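Local structure of tyrosinase (Aspergillus oryzae, 6JUD) at residues K24-W29 and R169-V174. The protein probably oxidises L-tyrosine and L-dopa to L-dopaquinone with molecular oxygen, using a pair of copper ions. The protein carries 2 engineered substitutions. Residues are numbered along the deposited sequence; the frame is centred on the assembly and turned at random.
Sequences KDIDDW and RLPILV
D27 binds the backbone of 169-174 through its carboxylate. I172 N donates to D27 OD1 over 2.8 Å, on the syn side and 19° out of the carboxylate plane. CG of D27 is anti to the carbonyl carbon (chi1 -82°), which turns the acid across to I172. OD1 also lies 3.3 Å from P171 CA and close to I172 CG1.

Two waters extend this grip. The first donates to D27 OD1 over 2.7 Å and accepts from L173 N. The second donates to both D27 OD2 and L170 O. The carboxylate is thus tied to I172 directly and to L170 and L173 through water.

Apolar contacts lie beside the acid. I26 packs CG2 on P171 CB at 3.5 Å, with P171 CG close behind. L173 CD1 meets the W29 ring at its edge, in plane, 3.8 Å from CZ3.

The contact joins the short N-terminal helix 26-31 to the loop between helix 132-144 and strand 178-182. That loop belongs to the common central domain of tyrosinases. The contact itself lies away from the copper sites. Helix 371-389 covers its apolar side, with L374 on I26 and I371 on P171.

D25 is the N-cap of the helix. Its OD1 accepts from D27 N at 2.9 Å and, weakly, from D28 N. This capping probably helps hold the first turn, which carries D27. R154 forms salt bridges with D25 and D28. W29 NE1 bonds to Q42, which helps fix the indole. R169 and I172 also reach the second subunit, at N245 and N247 of that chain.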
ATOM      1  N   LYS B  24      21.853  15.542   7.689  1.00 14.31           N
ATOM      2  CA  LYS B  24      21.867  15.261   6.256  1.00 14.53           C
ATOM      3  C   LYS B  24      20.475  14.976   5.705  1.00 14.30           C
ATOM      4  O   LYS B  24      19.547  14.633   6.437  1.00 15.43           O
ATOM      5  CB  LYS B  24      22.794  14.064   5.974  1.00 12.50           C
ATOM      6  CG  LYS B  24      24.260  14.411   6.203  1.00 17.59           C
ATOM      7  CD  LYS B  24      25.162  13.234   5.851  1.00 27.30           C
ATOM      8  CE  LYS B  24      26.576  13.706   5.555  1.00 35.05           C
ATOM      9  NZ  LYS B  24      27.160  13.038   4.355  1.00 50.09           N
ATOM     10  N   ASP B  25      20.324  15.103   4.388  1.00 15.84           N
ATOM     11  CA  ASP B  25      19.112  14.674   3.691  1.00 13.76           C
ATOM     12  C   ASP B  25      19.030  13.156   3.788  1.00 12.51           C
ATOM     13  O   ASP B  25      19.997  12.449   3.474  1.00 16.68           O
ATOM     14  CB  ASP B  25      19.165  15.130   2.241  1.00 14.36           C
ATOM     15  CG  ASP B  25      17.992  14.710   1.392  1.00 16.85           C
ATOM     16  OD1 ASP B  25      17.578  13.534   1.473  1.00 19.35           O
ATOM     17  OD2 ASP B  25      17.487  15.548   0.611  1.00 19.07           O
ATOM     18  N   ILE B  26      17.895  12.643   4.241  1.00 13.77           N
ATOM     19  CA  ILE B  26      17.858  11.229   4.606  1.00 14.20           C
ATOM     20  C   ILE B  26      18.036  10.318   3.399  1.00 14.43           C
ATOM     21  O   ILE B  26      18.600   9.226   3.528  1.00 16.91           O
ATOM     22  CB  ILE B  26      16.561  10.863   5.351  1.00 16.18           C
ATOM     23  CG1 ILE B  26      16.617   9.459   5.958  1.00 19.79           C
ATOM     24  CG2 ILE B  26      15.354  11.039   4.445  1.00 18.95           C
ATOM     25  CD1 ILE B  26      15.589   9.162   7.009  1.00 22.29           C
ATOM     26  N   ASP B  27      17.593  10.744   2.218  1.00 15.58           N
ATOM     27  CA  ASP B  27      17.853   9.960   1.016  1.00 16.41           C
ATOM     28  C   ASP B  27      19.338   9.976   0.677  1.00 16.03           C
ATOM     29  O   ASP B  27      19.907   8.940   0.327  1.00 18.04           O
ATOM     30  CB  ASP B  27      17.042  10.453  -0.179  1.00 15.04           C
ATOM     31  CG  ASP B  27      15.620   9.920  -0.206  1.00 17.22           C
ATOM     32  OD1 ASP B  27      15.240   9.119   0.678  1.00 17.85           O
ATOM     33  OD2 ASP B  27      14.871  10.306  -1.131  1.00 19.16           O
ATOM     34  N   ASP B  28      19.979  11.146   0.763  1.00 17.85           N
ATOM     35  CA  ASP B  28      21.407  11.167   0.454  1.00 18.30           C
ATOM     36  C   ASP B  28      22.200  10.317   1.445  1.00 16.74           C
ATOM     37  O   ASP B  28      23.115   9.591   1.045  1.00 19.30           O
ATOM     38  CB  ASP B  28      21.959  12.586   0.465  1.00 25.17           C
ATOM     39  CG  ASP B  28      21.334  13.472  -0.595  1.00 27.31           C
ATOM     40  OD1 ASP B  28      20.974  12.976  -1.679  1.00 39.00           O
ATOM     41  OD2 ASP B  28      21.211  14.683  -0.331  1.00 35.34           O
ATOM     42  N   TRP B  29      21.826  10.434   2.708  1.00 17.78           N
ATOM     43  CA  TRP B  29      22.483   9.696   3.794  1.00 19.47           C
ATOM     44  C   TRP B  29      22.320   8.196   3.583  1.00 18.20           C
ATOM     45  O   TRP B  29      23.239   7.409   3.815  1.00 20.59           O
ATOM     46  CB  TRP B  29      21.891  10.147   5.126  1.00 17.81           C
ATOM     47  CG  TRP B  29      22.319   9.426   6.363  1.00 20.69           C
ATOM     48  CD1 TRP B  29      23.477   9.621   7.071  1.00 17.35           C
ATOM     49  CD2 TRP B  29      21.602   8.399   7.061  1.00 19.92           C
ATOM     50  NE1 TRP B  29      23.528   8.780   8.157  1.00 18.95           N
ATOM     51  CE2 TRP B  29      22.385   8.019   8.168  1.00 19.30           C
ATOM     52  CE3 TRP B  29      20.373   7.767   6.842  1.00 17.81           C
ATOM     53  CZ2 TRP B  29      21.983   7.029   9.064  1.00 18.92           C
ATOM     54  CZ3 TRP B  29      19.976   6.788   7.733  1.00 19.87           C
ATOM     55  CH2 TRP B  29      20.774   6.429   8.831  1.00 19.34           C
ATOM     56  N   ARG B 169       8.943  12.742  -3.219  1.00 13.44           N
ATOM     57  CA  ARG B 169       8.666  11.420  -2.663  1.00 13.01           C
ATOM     58  C   ARG B 169       8.953  11.340  -1.167  1.00 11.02           C
ATOM     59  O   ARG B 169       9.815  12.061  -0.667  1.00 15.34           O
ATOM     60  CB  ARG B 169       9.527  10.339  -3.322  1.00 15.62           C
ATOM     61  CG  ARG B 169       9.298  10.120  -4.801  1.00 14.71           C
ATOM     62  CD  ARG B 169      10.187   9.001  -5.323  1.00 14.89           C
ATOM     63  NE  ARG B 169       9.861   8.664  -6.705  1.00 14.83           N
ATOM     64  CZ  ARG B 169      10.559   7.811  -7.434  1.00 15.08           C
ATOM     65  NH1 ARG B 169      11.620   7.225  -6.895  1.00 16.38           N
ATOM     66  NH2 ARG B 169      10.185   7.563  -8.681  1.00 16.65           N
ATOM     67  N   LEU B 170       8.262  10.397  -0.526  1.00 12.35           N
ATOM     68  CA  LEU B 170       8.646   9.956   0.811  1.00 11.88           C
ATOM     69  C   LEU B 170      10.062   9.396   0.753  1.00 11.41           C
ATOM     70  O   LEU B 170      10.478   8.886  -0.298  1.00 14.07           O
ATOM     71  CB  LEU B 170       7.676   8.894   1.306  1.00 13.72           C
ATOM     72  CG  LEU B 170       6.367   9.350   1.956  1.00 17.14           C
ATOM     73  CD1 LEU B 170       5.602  10.309   1.068  1.00 28.69           C
ATOM     74  CD2 LEU B 170       5.489   8.143   2.294  1.00 18.53           C
ATOM     75  N   PRO B 171      10.805   9.476   1.840  1.00 12.60           N
ATOM     76  CA  PRO B 171      12.181   8.955   1.817  1.00 14.38           C
ATOM     77  C   PRO B 171      12.219   7.478   1.441  1.00 14.90           C
ATOM     78  O   PRO B 171      11.376   6.670   1.819  1.00 14.56           O
ATOM     79  CB  PRO B 171      12.637   9.096   3.269  1.00 16.31           C
ATOM     80  CG  PRO B 171      11.765  10.165   3.831  1.00 14.71           C
ATOM     81  CD  PRO B 171      10.432  10.017   3.155  1.00 13.05           C
ATOM     82  N   ILE B 172      13.259   7.087   0.708  1.00 14.47           N
ATOM     83  CA  ILE B 172      13.469   5.682   0.403  1.00 15.24           C
ATOM     84  C   ILE B 172      13.317   4.780   1.620  1.00 15.39           C
ATOM     85  O   ILE B 172      12.604   3.774   1.583  1.00 14.01           O
ATOM     86  CB  ILE B 172      14.879   5.488  -0.186  1.00 14.46           C
ATOM     87  CG1 ILE B 172      15.111   6.241  -1.492  1.00 14.72           C
ATOM     88  CG2 ILE B 172      15.148   3.996  -0.371  1.00 16.33           C
ATOM     89  CD1 ILE B 172      16.562   6.411  -1.888  1.00 17.03           C
ATOM     90  N   LEU B 173      14.005   5.120   2.705  1.00 16.46           N
ATOM     91  CA  LEU B 173      13.995   4.299   3.906  1.00 15.69           C
ATOM     92  C   LEU B 173      12.607   4.139   4.517  1.00 16.15           C
ATOM     93  O   LEU B 173      12.315   3.099   5.108  1.00 19.77           O
ATOM     94  CB  LEU B 173      14.896   4.910   4.980  1.00 16.39           C
ATOM     95  CG  LEU B 173      16.246   4.255   5.199  1.00 22.03           C
ATOM     96  CD1 LEU B 173      16.978   5.000   6.314  1.00 20.88           C
ATOM     97  CD2 LEU B 173      16.093   2.773   5.517  1.00 20.68           C
ATOM     98  N   VAL B 174      11.780   5.179   4.410  1.00 16.11           N
ATOM     99  CA  VAL B 174      10.431   5.100   4.992  1.00 17.30           C
ATOM    100  C   VAL B 174       9.590   4.078   4.251  1.00 14.63           C
ATOM    101  O   VAL B 174       8.609   3.545   4.784  1.00 18.35           O
ATOM    102  CB  VAL B 174       9.805   6.508   5.008  1.00 19.24           C
ATOM    103  CG1 VAL B 174       8.309   6.500   5.213  1.00 22.20           C
ATOM    104  CG2 VAL B 174      10.479   7.337   6.106  1.00 17.99           C
TER
HETATM  105  O   HOH W   1      15.982   7.475   2.688  1.00 13.65           O
HETATM  106  O   HOH W   2      12.681   9.081  -2.168  1.00 15.78           O